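Local coordinates for protein Lic11098 (Leptospira interrogans serogroup Icterohaemorrhagiae serovar copenhageni, PDB 4U08) that is of unknown function but, as a leucine-rich repeat protein considered a virulence factor of this pathogen, probably binds partner molecules, at residues A[116-121]-A[139-144]; A[127-132]-A[151-156]; A[158-163]-A[181-186]; A[203-208]-A[226-231]. All coordinates share one frame; numbering follows the deposited sequence.

Contact 1: A[116-121]-A[139-144]; sequences ELNLAH and TLYLGH
L117 and L140 meet as equivalent positions of successive leucine-rich repeats, on strands 116-118 and 139-141, which run parallel. Backbone hydrogen bonds set the register. L117 N donates to T139 O and L117 O receives Y141 N, each at 3.0 Å, so L117 bonds through both its amide and its carbonyl. Beyond the strands the pairing goes on, with L119 N bonded to Y141 O and H121 N to G143 O. An Asx turn, in which N118 OD1 accepts from A120 N at 3.1 Å, shapes the chain where it leaves the first strand.

Apolar contact begins on the inward face, where L117 CD2 rests 3.9 Å from L140 CD1. L119 CD1, equally far from L142 CD2, carries the leucine packing on into the loops; in each pair the side chains lie alongside and point the same way.

On the face of E116 and T139, the amide of N118 lies beside CB and CD2 of Y141. Past the strand ends, H121 and H144 form an offset stack, centroids 4.0 Å apart and planes 18° from parallel. Both hold CG beside the backbone N (chi1 -64° and -63°), which points them the same way and lets the rings overlap, H144 CB standing almost exactly over the centre of the H121 ring. The stack continues to H167 beyond H144.

Outside the pair, E116 OE1 forms a salt bridge with K93, strand 93-95 flanks 116-118, and strand 162-164 flanks 139-141.

Contact 2: A[127-132]-A[151-156]; sequences LPEDIE and LKEIGQ
L151 reaches across to L127 where the convex sides of two successive leucine-rich repeats meet, each built here on a short 3-10 segment. Its CD1 lies 3.4 Å from L127 O and also near P128 O, while CD2 packs 3.8 Å from L127 CB; the two leucine side chains cross at about a right angle. The fork gets there because CG of L151 sits between the backbone N and the carbonyl carbon (chi1 80°). Deeper in, I131 CG2 and the end of I154 extend the apolar patch, and L127 also touches L142 and F147.

Toward the surface the contact turns acidic and aliphatic. E129 CG lies against E153 CD at 3.9 Å, and E132 runs alongside Q156, their CB atoms in contact. The carboxylates of E129 and E153 come close, with 4.3 Å from E129 OE2 to E153 OE1, an approach that would probably be repulsive and that K152 may ease. K152 NZ forms a salt bridge with E153 OE1 at 3.0 Å, meeting the carboxylate on its syn side, 23° out of its plane.

Contact 3: A[158-163]-A[181-186]; sequences QNLESL and RNLESL. With CA (calcium ion), chain H.
L183 CD1 fills the tight side of this contact between consecutive leucine-rich repeats, touching L163 CB at 3.8 Å and lying against E161 O and L160 CD2. L163 and L186 continue the row, side by side and pointing the same way, with L163 CD2 3.9 Å from L186 CD1. With chi1 at -159°, L183 turns CG away from its backbone N and sends the fork to this place. Above these leucines the backbones are knit where strands 162-164 and 185-187 begin: E161 O is gripped twice, by E184 N at 2.8 Å and by S185 N, and L163 N donates back to S185 O.

The other end is more polar and partly watered. N182 lays its ND2 on Q158 O at 2.8 Å, with the acceptor nearly in the plane of its amide. A water accepts from N182 N and donates to L160 O, so the contact there is partly bridged by solvent.

On the more solvent-accessible side, just ahead of the strands, the side chains of E161 and E184 run alongside each other, their carboxylates stacked with planes 23° apart. A calcium ion joins them. E161 OE2 binds the calcium ion at 2.6 Å. E184 OE1 lies farther from the calcium ion, at 2.9 Å, and a water is a further ligand. The two like charges would probably repel without it, with E161 OE2 only 4.1 Å from E184 OE1, so the cation turns the pairing of acidic side chains on adjacent repeats into a bridge.

Contact 4: A[203-208]-A[226-231]; sequences LQNLQI and LQNLQK
Side-chain amides and backbone turns join L203-I208 to L226-K231, matching pieces of two successive leucine-rich repeats that lead from the convex side into the concave strands. Each piece opens with a type I beta turn. At that end L226 CD2 slips under the first turn to lie 3.3 Å from L203 O, and inside the solenoid L206 CD2 meets L229 CD1. A water accepts from N228 N and donates to L206 O at 2.8 Å, linking the two turns.

Where the strands start, Q207 O accepts from both Q230 N and K231 N. The amides of Q207 and Q230 run nearly parallel, planes 11° apart, with Q230 NE2 against Q207 CG. I208 CD1 leans on the aliphatic stem of K231, 3.6 Å from CD.

At the outer end, Q204 bends at chi2 (-60°), bringing its amide across that of Q227 while Q204 NE2 hydrogen-bonds to Q225 O. Q227 NE2 donates to Q204 OE1 at 2.7 Å, almost straight at 174°.

All four contacts join one repeat to the next, at different places around the solenoid. All are partly buried, leucines inside and polar groups toward solvent; contact 2, on the convex side, lies farthest from the centre of the chain. Contacts 1 and 3 adjoin through neighbouring strands 139-141 and 162-164, and contact 3 passes into contact 4 through probable backbone bonds from E184 to Q207 and I208. I154 and L127 of contact 2 reach L140 and L142, sharing a leucine core with contact 1. Surface chemistry differs: stacked histidines in contact 1, crowded carboxylates, one of them salt-bridged within its own segment, in contact 2, a calcium bridge in contact 3 and neutral amides in contact 4. Contact 2 alone lacks hydrogen bonds between its segments.

Contact 1: A[116-121]-A[139-144]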
loop_
_atom_site.group_PDB
_atom_site.type_symbol
_atom_site.label_atom_id
_atom_site.label_comp_id
_atom_site.label_asym_id
_atom_site.label_seq_id
_atom_site.Cartn_x
_atom_site.Cartn_y
_atom_site.Cartn_z
ATOM N N GLU A 116 -15.359 3.660 -11.381
ATOM C CA GLU A 116 -15.003 3.059 -10.108
ATOM C C GLU A 116 -15.949 1.925 -9.763
ATOM O O GLU A 116 -17.173 2.103 -9.749
ATOM C CB GLU A 116 -15.006 4.117 -8.998
ATOM C CG GLU A 116 -14.794 3.566 -7.585
ATOM C CD GLU A 116 -14.699 4.587 -6.464
ATOM O OE1 GLU A 116 -14.587 5.799 -6.763
ATOM O OE2 GLU A 116 -14.702 4.170 -5.282
ATOM N N LEU A 117 -15.369 0.769 -9.453
ATOM C CA LEU A 117 -16.115 -0.420 -9.060
ATOM C C LEU A 117 -15.508 -0.967 -7.786
ATOM O O LEU A 117 -14.345 -1.375 -7.772
ATOM C CB LEU A 117 -16.070 -1.443 -10.211
ATOM C CG LEU A 117 -16.676 -2.836 -9.960
ATOM C CD1 LEU A 117 -18.155 -2.747 -9.512
ATOM C CD2 LEU A 117 -16.557 -3.694 -11.215
ATOM N N ASN A 118 -16.268 -0.914 -6.695
ATOM C CA ASN A 118 -15.781 -1.397 -5.423
ATOM C C ASN A 118 -16.502 -2.690 -5.079
ATOM O O ASN A 118 -17.669 -2.656 -4.701
ATOM C CB ASN A 118 -15.956 -0.346 -4.307
ATOM C CG ASN A 118 -15.200 -0.687 -3.052
ATOM O OD1 ASN A 118 -14.919 -1.838 -2.765
ATOM N ND2 ASN A 118 -14.787 0.319 -2.294
ATOM N N LEU A 119 -15.803 -3.821 -5.189
ATOM C CA LEU A 119 -16.361 -5.144 -4.866
ATOM C C LEU A 119 -15.636 -5.759 -3.678
ATOM O O LEU A 119 -15.708 -6.974 -3.465
ATOM C CB LEU A 119 -16.291 -6.072 -6.112
ATOM C CG LEU A 119 -17.186 -5.707 -7.292
ATOM C CD1 LEU A 119 -16.757 -6.471 -8.565
ATOM C CD2 LEU A 119 -18.643 -5.955 -6.971
ATOM N N ALA A 120 -14.938 -4.921 -2.867
ATOM C CA ALA A 120 -14.201 -5.437 -1.719
ATOM C C ALA A 120 -15.146 -6.019 -0.655
ATOM O O ALA A 120 -16.304 -5.646 -0.625
ATOM C CB ALA A 120 -13.299 -4.350 -1.129
ATOM N N HIS A 121 -14.678 -6.975 0.149
ATOM C CA HIS A 121 -15.442 -7.622 1.230
ATOM C C HIS A 121 -16.713 -8.321 0.726
ATOM O O HIS A 121 -17.810 -8.071 1.206
ATOM C CB HIS A 121 -15.727 -6.645 2.399
ATOM C CG HIS A 121 -14.491 -6.174 3.091
ATOM N ND1 HIS A 121 -14.104 -6.691 4.318
ATOM C CD2 HIS A 121 -13.547 -5.306 2.671
ATOM C CE1 HIS A 121 -12.969 -6.090 4.627
ATOM N NE2 HIS A 121 -12.592 -5.246 3.667
ATOM N N THR A 139 -10.623 2.653 -11.341
ATOM C CA THR A 139 -10.424 2.074 -10.015
ATOM C C THR A 139 -11.242 0.797 -9.844
ATOM O O THR A 139 -12.468 0.785 -10.045
ATOM C CB THR A 139 -10.730 3.127 -8.919
ATOM O OG1 THR A 139 -10.090 4.371 -9.244
ATOM C CG2 THR A 139 -10.293 2.694 -7.564
ATOM N N LEU A 140 -10.556 -0.260 -9.409
ATOM C CA LEU A 140 -11.166 -1.576 -9.197
ATOM C C LEU A 140 -10.698 -2.179 -7.887
ATOM O O LEU A 140 -9.524 -2.496 -7.754
ATOM C CB LEU A 140 -10.801 -2.492 -10.380
ATOM C CG LEU A 140 -11.328 -3.939 -10.342
ATOM C CD1 LEU A 140 -12.858 -3.985 -10.167
ATOM C CD2 LEU A 140 -10.914 -4.661 -11.605
ATOM N N TYR A 141 -11.602 -2.329 -6.925
ATOM C CA TYR A 141 -11.277 -2.901 -5.621
ATOM C C TYR A 141 -11.882 -4.283 -5.492
ATOM O O TYR A 141 -13.107 -4.424 -5.535
ATOM C CB TYR A 141 -11.794 -1.990 -4.487
ATOM C CG TYR A 141 -11.159 -0.618 -4.493
ATOM C CD1 TYR A 141 -9.779 -0.464 -4.375
ATOM C CD2 TYR A 141 -11.938 0.531 -4.582
ATOM C CE1 TYR A 141 -9.190 0.798 -4.363
ATOM C CE2 TYR A 141 -11.362 1.801 -4.532
ATOM C CZ TYR A 141 -9.986 1.928 -4.424
ATOM O OH TYR A 141 -9.396 3.165 -4.392
ATOM N N LEU A 142 -11.036 -5.293 -5.337
ATOM C CA LEU A 142 -11.445 -6.708 -5.211
ATOM C C LEU A 142 -10.884 -7.349 -3.947
ATOM O O LEU A 142 -10.916 -8.573 -3.796
ATOM C CB LEU A 142 -11.001 -7.509 -6.456
ATOM C CG LEU A 142 -11.607 -7.092 -7.783
ATOM C CD1 LEU A 142 -10.742 -7.572 -8.946
ATOM C CD2 LEU A 142 -13.048 -7.559 -7.897
ATOM N N GLY A 143 -10.364 -6.517 -3.048
ATOM C CA GLY A 143 -9.796 -6.993 -1.797
ATOM C C GLY A 143 -10.789 -7.755 -0.926
ATOM O O GLY A 143 -11.995 -7.536 -1.041
ATOM N N HIS A 144 -10.303 -8.654 -0.065
ATOM C CA HIS A 144 -11.154 -9.414 0.874
ATOM C C HIS A 144 -12.255 -10.208 0.168
ATOM O O HIS A 144 -13.436 -10.061 0.464
ATOM C CB HIS A 144 -11.735 -8.516 2.001
ATOM C CG HIS A 144 -10.686 -7.920 2.889
ATOM N ND1 HIS A 144 -10.080 -6.727 2.547
ATOM C CD2 HIS A 144 -10.155 -8.360 4.054
ATOM C CE1 HIS A 144 -9.197 -6.483 3.495
ATOM N NE2 HIS A 144 -9.195 -7.437 4.415
#

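Contact 2: A[127-132]-A[151-156]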
loop_
_atom_site.group_PDB
_atom_site.type_symbol
_atom_site.label_atom_id
_atom_site.label_comp_id
_atom_site.label_asym_id
_atom_site.label_seq_id
_atom_site.Cartn_x
_atom_site.Cartn_y
_atom_site.Cartn_z
ATOM N N LEU A 127 -14.653 -13.451 -11.962
ATOM C CA LEU A 127 -15.298 -12.321 -12.608
ATOM C C LEU A 127 -15.691 -12.765 -14.015
ATOM O O LEU A 127 -14.953 -13.558 -14.606
ATOM C CB LEU A 127 -14.353 -11.099 -12.698
ATOM C CG LEU A 127 -13.975 -10.415 -11.372
ATOM C CD1 LEU A 127 -12.985 -9.304 -11.623
ATOM C CD2 LEU A 127 -15.199 -9.846 -10.680
ATOM N N PRO A 128 -16.771 -12.221 -14.627
ATOM C CA PRO A 128 -17.047 -12.585 -16.026
ATOM C C PRO A 128 -15.947 -11.980 -16.911
ATOM O O PRO A 128 -15.366 -10.939 -16.558
ATOM C CB PRO A 128 -18.418 -11.937 -16.306
ATOM C CG PRO A 128 -18.491 -10.768 -15.339
ATOM C CD PRO A 128 -17.747 -11.233 -14.109
ATOM N N GLU A 129 -15.660 -12.619 -18.042
ATOM C CA GLU A 129 -14.650 -12.135 -18.980
ATOM C C GLU A 129 -15.058 -10.763 -19.536
ATOM O O GLU A 129 -14.183 -9.994 -19.910
ATOM C CB GLU A 129 -14.437 -13.146 -20.116
ATOM C CG GLU A 129 -13.669 -14.391 -19.695
ATOM C CD GLU A 129 -13.567 -15.485 -20.747
ATOM O OE1 GLU A 129 -13.647 -16.675 -20.372
ATOM O OE2 GLU A 129 -13.399 -15.162 -21.943
ATOM N N ASP A 130 -16.379 -10.461 -19.541
ATOM C CA ASP A 130 -17.025 -9.203 -19.994
ATOM C C ASP A 130 -16.497 -7.949 -19.265
ATOM O O ASP A 130 -16.735 -6.828 -19.700
ATOM C CB ASP A 130 -18.536 -9.303 -19.788
ATOM C CG ASP A 130 -19.112 -10.523 -20.482
ATOM O OD1 ASP A 130 -18.931 -11.661 -19.946
ATOM O OD2 ASP A 130 -19.652 -10.364 -21.600
ATOM N N ILE A 131 -15.733 -8.160 -18.185
ATOM C CA ILE A 131 -15.081 -7.107 -17.408
ATOM C C ILE A 131 -14.088 -6.347 -18.290
ATOM O O ILE A 131 -13.905 -5.156 -18.085
ATOM C CB ILE A 131 -14.473 -7.715 -16.111
ATOM C CG1 ILE A 131 -14.530 -6.722 -14.954
ATOM C CG2 ILE A 131 -13.071 -8.316 -16.291
ATOM C CD1 ILE A 131 -15.784 -6.898 -14.127
ATOM N N GLU A 132 -13.547 -7.012 -19.338
ATOM C CA GLU A 132 -12.608 -6.437 -20.302
ATOM C C GLU A 132 -13.206 -5.289 -21.119
ATOM O O GLU A 132 -12.454 -4.537 -21.710
ATOM C CB GLU A 132 -12.010 -7.525 -21.228
ATOM C CG GLU A 132 -12.962 -8.067 -22.295
ATOM C CD GLU A 132 -12.437 -9.197 -23.165
ATOM O OE1 GLU A 132 -11.201 -9.303 -23.345
ATOM O OE2 GLU A 132 -13.274 -9.969 -23.688
ATOM N N LEU A 151 -8.374 -13.626 -13.285
ATOM C CA LEU A 151 -8.513 -13.801 -14.739
ATOM C C LEU A 151 -7.577 -12.881 -15.510
ATOM O O LEU A 151 -7.366 -11.742 -15.087
ATOM C CB LEU A 151 -9.994 -13.663 -15.180
ATOM C CG LEU A 151 -10.647 -12.287 -15.350
ATOM C CD1 LEU A 151 -12.048 -12.439 -15.958
ATOM C CD2 LEU A 151 -10.761 -11.520 -14.018
ATOM N N LYS A 152 -6.989 -13.375 -16.616
ATOM C CA LYS A 152 -6.021 -12.583 -17.387
ATOM C C LYS A 152 -6.651 -11.360 -18.056
ATOM O O LYS A 152 -5.914 -10.430 -18.374
ATOM C CB LYS A 152 -5.228 -13.454 -18.389
ATOM C CG LYS A 152 -6.092 -14.060 -19.473
ATOM C CD LYS A 152 -5.270 -14.978 -20.371
ATOM C CE LYS A 152 -6.117 -15.769 -21.318
ATOM N NZ LYS A 152 -7.131 -14.918 -21.981
ATOM N N GLU A 153 -7.994 -11.343 -18.210
ATOM C CA GLU A 153 -8.800 -10.265 -18.813
ATOM C C GLU A 153 -8.643 -8.961 -18.047
ATOM O O GLU A 153 -8.975 -7.898 -18.578
ATOM C CB GLU A 153 -10.305 -10.629 -18.855
ATOM C CG GLU A 153 -10.706 -11.654 -19.921
ATOM C CD GLU A 153 -9.986 -12.997 -19.925
ATOM O OE1 GLU A 153 -9.595 -13.446 -21.026
ATOM O OE2 GLU A 153 -9.726 -13.554 -18.833
ATOM N N ILE A 154 -8.180 -9.048 -16.789
ATOM C CA ILE A 154 -7.903 -7.890 -15.937
ATOM C C ILE A 154 -6.847 -6.981 -16.601
ATOM O O ILE A 154 -6.959 -5.754 -16.526
ATOM C CB ILE A 154 -7.503 -8.341 -14.495
ATOM C CG1 ILE A 154 -7.835 -7.270 -13.483
ATOM C CG2 ILE A 154 -6.038 -8.831 -14.364
ATOM C CD1 ILE A 154 -9.051 -7.637 -12.714
ATOM N N GLY A 155 -5.864 -7.602 -17.247
ATOM C CA GLY A 155 -4.786 -6.911 -17.939
ATOM C C GLY A 155 -5.255 -6.090 -19.125
ATOM O O GLY A 155 -4.508 -5.235 -19.606
ATOM N N GLN A 156 -6.510 -6.300 -19.571
ATOM C CA GLN A 156 -7.095 -5.580 -20.722
ATOM C C GLN A 156 -7.619 -4.185 -20.359
ATOM O O GLN A 156 -7.945 -3.412 -21.260
ATOM C CB GLN A 156 -8.241 -6.413 -21.371
ATOM C CG GLN A 156 -7.809 -7.759 -21.985
ATOM C CD GLN A 156 -7.344 -7.696 -23.436
ATOM O OE1 GLN A 156 -7.478 -8.668 -24.188
ATOM N NE2 GLN A 156 -6.753 -6.594 -23.871
#

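Contact 3: A[158-163]-A[181-186]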
loop_
_atom_site.group_PDB
_atom_site.type_symbol
_atom_site.label_atom_id
_atom_site.label_comp_id
_atom_site.label_asym_id
_atom_site.label_seq_id
_atom_site.Cartn_x
_atom_site.Cartn_y
_atom_site.Cartn_z
ATOM N N GLN A 158 -7.203 -0.966 -20.015
ATOM C CA GLN A 158 -6.224 0.021 -20.490
ATOM C C GLN A 158 -6.179 1.326 -19.658
ATOM O O GLN A 158 -5.112 1.886 -19.498
ATOM C CB GLN A 158 -6.435 0.323 -21.995
ATOM C CG GLN A 158 -5.113 0.456 -22.763
ATOM C CD GLN A 158 -5.242 0.555 -24.273
ATOM O OE1 GLN A 158 -4.963 -0.397 -25.008
ATOM N NE2 GLN A 158 -5.565 1.733 -24.788
ATOM N N ASN A 159 -7.314 1.760 -19.102
ATOM C CA ASN A 159 -7.426 2.985 -18.315
ATOM C C ASN A 159 -7.270 2.795 -16.801
ATOM O O ASN A 159 -7.344 3.778 -16.075
ATOM C CB ASN A 159 -8.776 3.672 -18.610
ATOM C CG ASN A 159 -8.720 4.722 -19.677
ATOM O OD1 ASN A 159 -7.798 4.776 -20.503
ATOM N ND2 ASN A 159 -9.724 5.580 -19.676
ATOM N N LEU A 160 -7.101 1.547 -16.322
ATOM C CA LEU A 160 -7.013 1.262 -14.892
ATOM C C LEU A 160 -5.806 1.913 -14.242
ATOM O O LEU A 160 -4.682 1.800 -14.733
ATOM C CB LEU A 160 -7.056 -0.252 -14.611
ATOM C CG LEU A 160 -7.507 -0.679 -13.222
ATOM C CD1 LEU A 160 -9.008 -0.373 -12.998
ATOM C CD2 LEU A 160 -7.221 -2.166 -12.994
ATOM N N GLU A 161 -6.068 2.618 -13.155
ATOM C CA GLU A 161 -5.063 3.349 -12.375
ATOM C C GLU A 161 -4.840 2.735 -11.007
ATOM O O GLU A 161 -3.724 2.810 -10.514
ATOM C CB GLU A 161 -5.477 4.816 -12.226
ATOM C CG GLU A 161 -5.214 5.616 -13.488
ATOM C CD GLU A 161 -5.798 7.014 -13.515
ATOM O OE1 GLU A 161 -5.948 7.558 -14.631
ATOM O OE2 GLU A 161 -6.133 7.553 -12.435
ATOM N N SER A 162 -5.884 2.173 -10.373
ATOM C CA SER A 162 -5.751 1.534 -9.067
ATOM C C SER A 162 -6.442 0.188 -9.101
ATOM O O SER A 162 -7.617 0.103 -9.482
ATOM C CB SER A 162 -6.349 2.372 -7.941
ATOM O OG SER A 162 -5.881 3.708 -7.930
ATOM N N LEU A 163 -5.720 -0.843 -8.657
ATOM C CA LEU A 163 -6.214 -2.217 -8.593
ATOM C C LEU A 163 -5.938 -2.763 -7.197
ATOM O O LEU A 163 -4.775 -2.839 -6.783
ATOM C CB LEU A 163 -5.515 -3.074 -9.670
ATOM C CG LEU A 163 -5.866 -4.568 -9.694
ATOM C CD1 LEU A 163 -7.399 -4.792 -9.890
ATOM C CD2 LEU A 163 -5.076 -5.275 -10.768
ATOM N N ARG A 181 -0.726 -0.467 -18.506
ATOM C CA ARG A 181 0.234 0.616 -18.732
ATOM C C ARG A 181 -0.083 1.922 -18.009
ATOM O O ARG A 181 0.835 2.710 -17.793
ATOM C CB ARG A 181 0.442 0.848 -20.234
ATOM C CG ARG A 181 1.619 0.030 -20.771
ATOM C CD ARG A 181 1.590 -0.165 -22.285
ATOM N NE ARG A 181 1.595 1.100 -23.029
ATOM C CZ ARG A 181 2.690 1.731 -23.442
ATOM N NH1 ARG A 181 3.891 1.223 -23.195
ATOM N NH2 ARG A 181 2.591 2.876 -24.108
ATOM N N ASN A 182 -1.338 2.123 -17.591
ATOM C CA ASN A 182 -1.728 3.288 -16.828
ATOM C C ASN A 182 -1.804 3.027 -15.331
ATOM O O ASN A 182 -2.156 3.931 -14.586
ATOM C CB ASN A 182 -3.040 3.867 -17.354
ATOM C CG ASN A 182 -2.861 4.639 -18.642
ATOM O OD1 ASN A 182 -2.042 5.561 -18.741
ATOM N ND2 ASN A 182 -3.584 4.247 -19.678
ATOM N N LEU A 183 -1.508 1.786 -14.875
ATOM C CA LEU A 183 -1.625 1.458 -13.449
ATOM C C LEU A 183 -0.659 2.271 -12.593
ATOM O O LEU A 183 0.524 2.349 -12.911
ATOM C CB LEU A 183 -1.457 -0.066 -13.198
ATOM C CG LEU A 183 -2.039 -0.618 -11.879
ATOM C CD1 LEU A 183 -3.573 -0.579 -11.853
ATOM C CD2 LEU A 183 -1.555 -2.036 -11.621
ATOM N N GLU A 184 -1.177 2.903 -11.555
ATOM C CA GLU A 184 -0.375 3.720 -10.638
ATOM C C GLU A 184 -0.269 3.077 -9.267
ATOM O O GLU A 184 0.738 3.271 -8.573
ATOM C CB GLU A 184 -0.960 5.126 -10.500
ATOM C CG GLU A 184 -0.897 5.910 -11.803
ATOM C CD GLU A 184 -1.648 7.225 -11.816
ATOM O OE1 GLU A 184 -2.372 7.511 -10.837
ATOM O OE2 GLU A 184 -1.521 7.968 -12.816
ATOM N N SER A 185 -1.312 2.337 -8.858
ATOM C CA SER A 185 -1.333 1.686 -7.552
ATOM C C SER A 185 -1.763 0.224 -7.676
ATOM O O SER A 185 -2.808 -0.075 -8.255
ATOM C CB SER A 185 -2.244 2.449 -6.599
ATOM O OG SER A 185 -2.263 1.841 -5.324
ATOM N N LEU A 186 -0.968 -0.673 -7.122
ATOM C CA LEU A 186 -1.268 -2.114 -7.144
ATOM C C LEU A 186 -1.236 -2.656 -5.712
ATOM O O LEU A 186 -0.184 -2.685 -5.099
ATOM C CB LEU A 186 -0.284 -2.865 -8.080
ATOM C CG LEU A 186 -0.422 -4.408 -8.175
ATOM C CD1 LEU A 186 -1.877 -4.845 -8.508
ATOM C CD2 LEU A 186 0.561 -4.970 -9.170
HETATM CA CA CA H . -4.680 9.174 -11.019
HETATM O O HOH W 1 -3.818 0.479 -16.879
HETATM O O HOH W 2 -2.788 10.131 -9.463
#

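Contact 4: A[203-208]-A[226-231]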
loop_
_atom_site.group_PDB
_atom_site.type_symbol
_atom_site.label_atom_id
_atom_site.label_comp_id
_atom_site.label_asym_id
_atom_site.label_seq_id
_atom_site.Cartn_x
_atom_site.Cartn_y
_atom_site.Cartn_z
ATOM N N LEU A 203 4.947 -2.301 -15.945
ATOM C CA LEU A 203 4.047 -1.335 -15.330
ATOM C C LEU A 203 4.761 0.025 -15.176
ATOM O O LEU A 203 5.064 0.476 -14.068
ATOM C CB LEU A 203 3.491 -1.872 -14.013
ATOM C CG LEU A 203 2.653 -3.184 -14.112
ATOM C CD1 LEU A 203 2.266 -3.676 -12.745
ATOM C CD2 LEU A 203 1.381 -2.959 -14.905
ATOM N N GLN A 204 4.996 0.686 -16.322
ATOM C CA GLN A 204 5.750 1.943 -16.416
ATOM C C GLN A 204 5.166 3.104 -15.630
ATOM O O GLN A 204 5.919 4.000 -15.286
ATOM C CB GLN A 204 5.983 2.345 -17.883
ATOM C CG GLN A 204 6.806 1.326 -18.677
ATOM C CD GLN A 204 8.181 1.091 -18.098
ATOM O OE1 GLN A 204 9.091 1.905 -18.248
ATOM N NE2 GLN A 204 8.362 -0.034 -17.422
ATOM N N ASN A 205 3.856 3.118 -15.337
ATOM C CA ASN A 205 3.265 4.205 -14.575
ATOM C C ASN A 205 3.119 3.903 -13.083
ATOM O O ASN A 205 2.681 4.766 -12.335
ATOM C CB ASN A 205 1.922 4.641 -15.181
ATOM C CG ASN A 205 2.059 5.657 -16.283
ATOM O OD1 ASN A 205 3.122 5.833 -16.884
ATOM N ND2 ASN A 205 0.979 6.351 -16.564
ATOM N N LEU A 206 3.483 2.680 -12.649
ATOM C CA LEU A 206 3.312 2.251 -11.256
ATOM C C LEU A 206 4.094 3.111 -10.287
ATOM O O LEU A 206 5.295 3.267 -10.442
ATOM C CB LEU A 206 3.654 0.776 -11.054
ATOM C CG LEU A 206 3.110 0.135 -9.780
ATOM C CD1 LEU A 206 1.556 -0.027 -9.878
ATOM C CD2 LEU A 206 3.752 -1.273 -9.576
ATOM N N GLN A 207 3.392 3.664 -9.313
ATOM C CA GLN A 207 3.977 4.525 -8.292
ATOM C C GLN A 207 4.010 3.843 -6.938
ATOM O O GLN A 207 4.891 4.137 -6.133
ATOM C CB GLN A 207 3.176 5.824 -8.178
ATOM C CG GLN A 207 3.264 6.711 -9.423
ATOM C CD GLN A 207 2.152 7.747 -9.455
ATOM O OE1 GLN A 207 1.635 8.083 -10.513
ATOM N NE2 GLN A 207 1.736 8.266 -8.315
ATOM N N ILE A 208 2.989 3.027 -6.636
ATOM C CA ILE A 208 2.844 2.355 -5.341
ATOM C C ILE A 208 2.594 0.858 -5.546
ATOM O O ILE A 208 1.646 0.474 -6.224
ATOM C CB ILE A 208 1.689 2.984 -4.501
ATOM C CG1 ILE A 208 1.763 4.542 -4.402
ATOM C CG2 ILE A 208 1.577 2.337 -3.123
ATOM C CD1 ILE A 208 2.905 5.246 -3.840
ATOM N N LEU A 226 10.668 -0.452 -13.147
ATOM C CA LEU A 226 9.579 0.374 -12.623
ATOM C C LEU A 226 10.050 1.810 -12.405
ATOM O O LEU A 226 10.217 2.262 -11.272
ATOM C CB LEU A 226 8.906 -0.250 -11.393
ATOM C CG LEU A 226 8.305 -1.646 -11.591
ATOM C CD1 LEU A 226 7.945 -2.286 -10.261
ATOM C CD2 LEU A 226 7.117 -1.602 -12.521
ATOM N N GLN A 227 10.218 2.537 -13.520
ATOM C CA GLN A 227 10.795 3.884 -13.539
ATOM C C GLN A 227 10.008 4.935 -12.747
ATOM O O GLN A 227 10.619 5.897 -12.304
ATOM C CB GLN A 227 11.060 4.367 -14.982
ATOM C CG GLN A 227 9.818 4.417 -15.882
ATOM C CD GLN A 227 10.104 5.178 -17.159
ATOM O OE1 GLN A 227 10.539 6.339 -17.140
ATOM N NE2 GLN A 227 9.889 4.535 -18.299
ATOM N N ASN A 228 8.697 4.752 -12.536
ATOM C CA ASN A 228 7.897 5.712 -11.781
ATOM C C ASN A 228 7.618 5.311 -10.333
ATOM O O ASN A 228 6.978 6.077 -9.598
ATOM C CB ASN A 228 6.573 6.007 -12.534
ATOM C CG ASN A 228 6.787 6.828 -13.796
ATOM O OD1 ASN A 228 7.794 7.500 -13.970
ATOM N ND2 ASN A 228 5.809 6.870 -14.664
ATOM N N LEU A 229 8.117 4.133 -9.909
ATOM C CA LEU A 229 7.871 3.620 -8.560
ATOM C C LEU A 229 8.414 4.546 -7.463
ATOM O O LEU A 229 9.577 4.919 -7.512
ATOM C CB LEU A 229 8.438 2.188 -8.380
ATOM C CG LEU A 229 7.864 1.380 -7.191
ATOM C CD1 LEU A 229 6.384 1.025 -7.399
ATOM C CD2 LEU A 229 8.651 0.089 -6.987
ATOM N N GLN A 230 7.558 4.893 -6.507
ATOM C CA GLN A 230 7.863 5.773 -5.369
ATOM C C GLN A 230 7.850 5.023 -4.064
ATOM O O GLN A 230 8.627 5.346 -3.163
ATOM C CB GLN A 230 6.857 6.923 -5.312
ATOM C CG GLN A 230 7.040 7.950 -6.436
ATOM C CD GLN A 230 5.809 8.812 -6.651
ATOM O OE1 GLN A 230 5.141 9.242 -5.712
ATOM N NE2 GLN A 230 5.477 9.079 -7.907
ATOM N N LYS A 231 6.939 4.054 -3.917
ATOM C CA LYS A 231 6.812 3.301 -2.675
ATOM C C LYS A 231 6.762 1.804 -2.978
ATOM O O LYS A 231 5.911 1.347 -3.746
ATOM C CB LYS A 231 5.551 3.710 -1.881
ATOM C CG LYS A 231 5.590 5.153 -1.368
ATOM C CD LYS A 231 4.351 5.455 -0.554
ATOM C CE LYS A 231 4.286 6.919 -0.214
ATOM N NZ LYS A 231 2.878 7.386 -0.148
HETATM O O HOH W 3 6.935 2.418 -12.564
#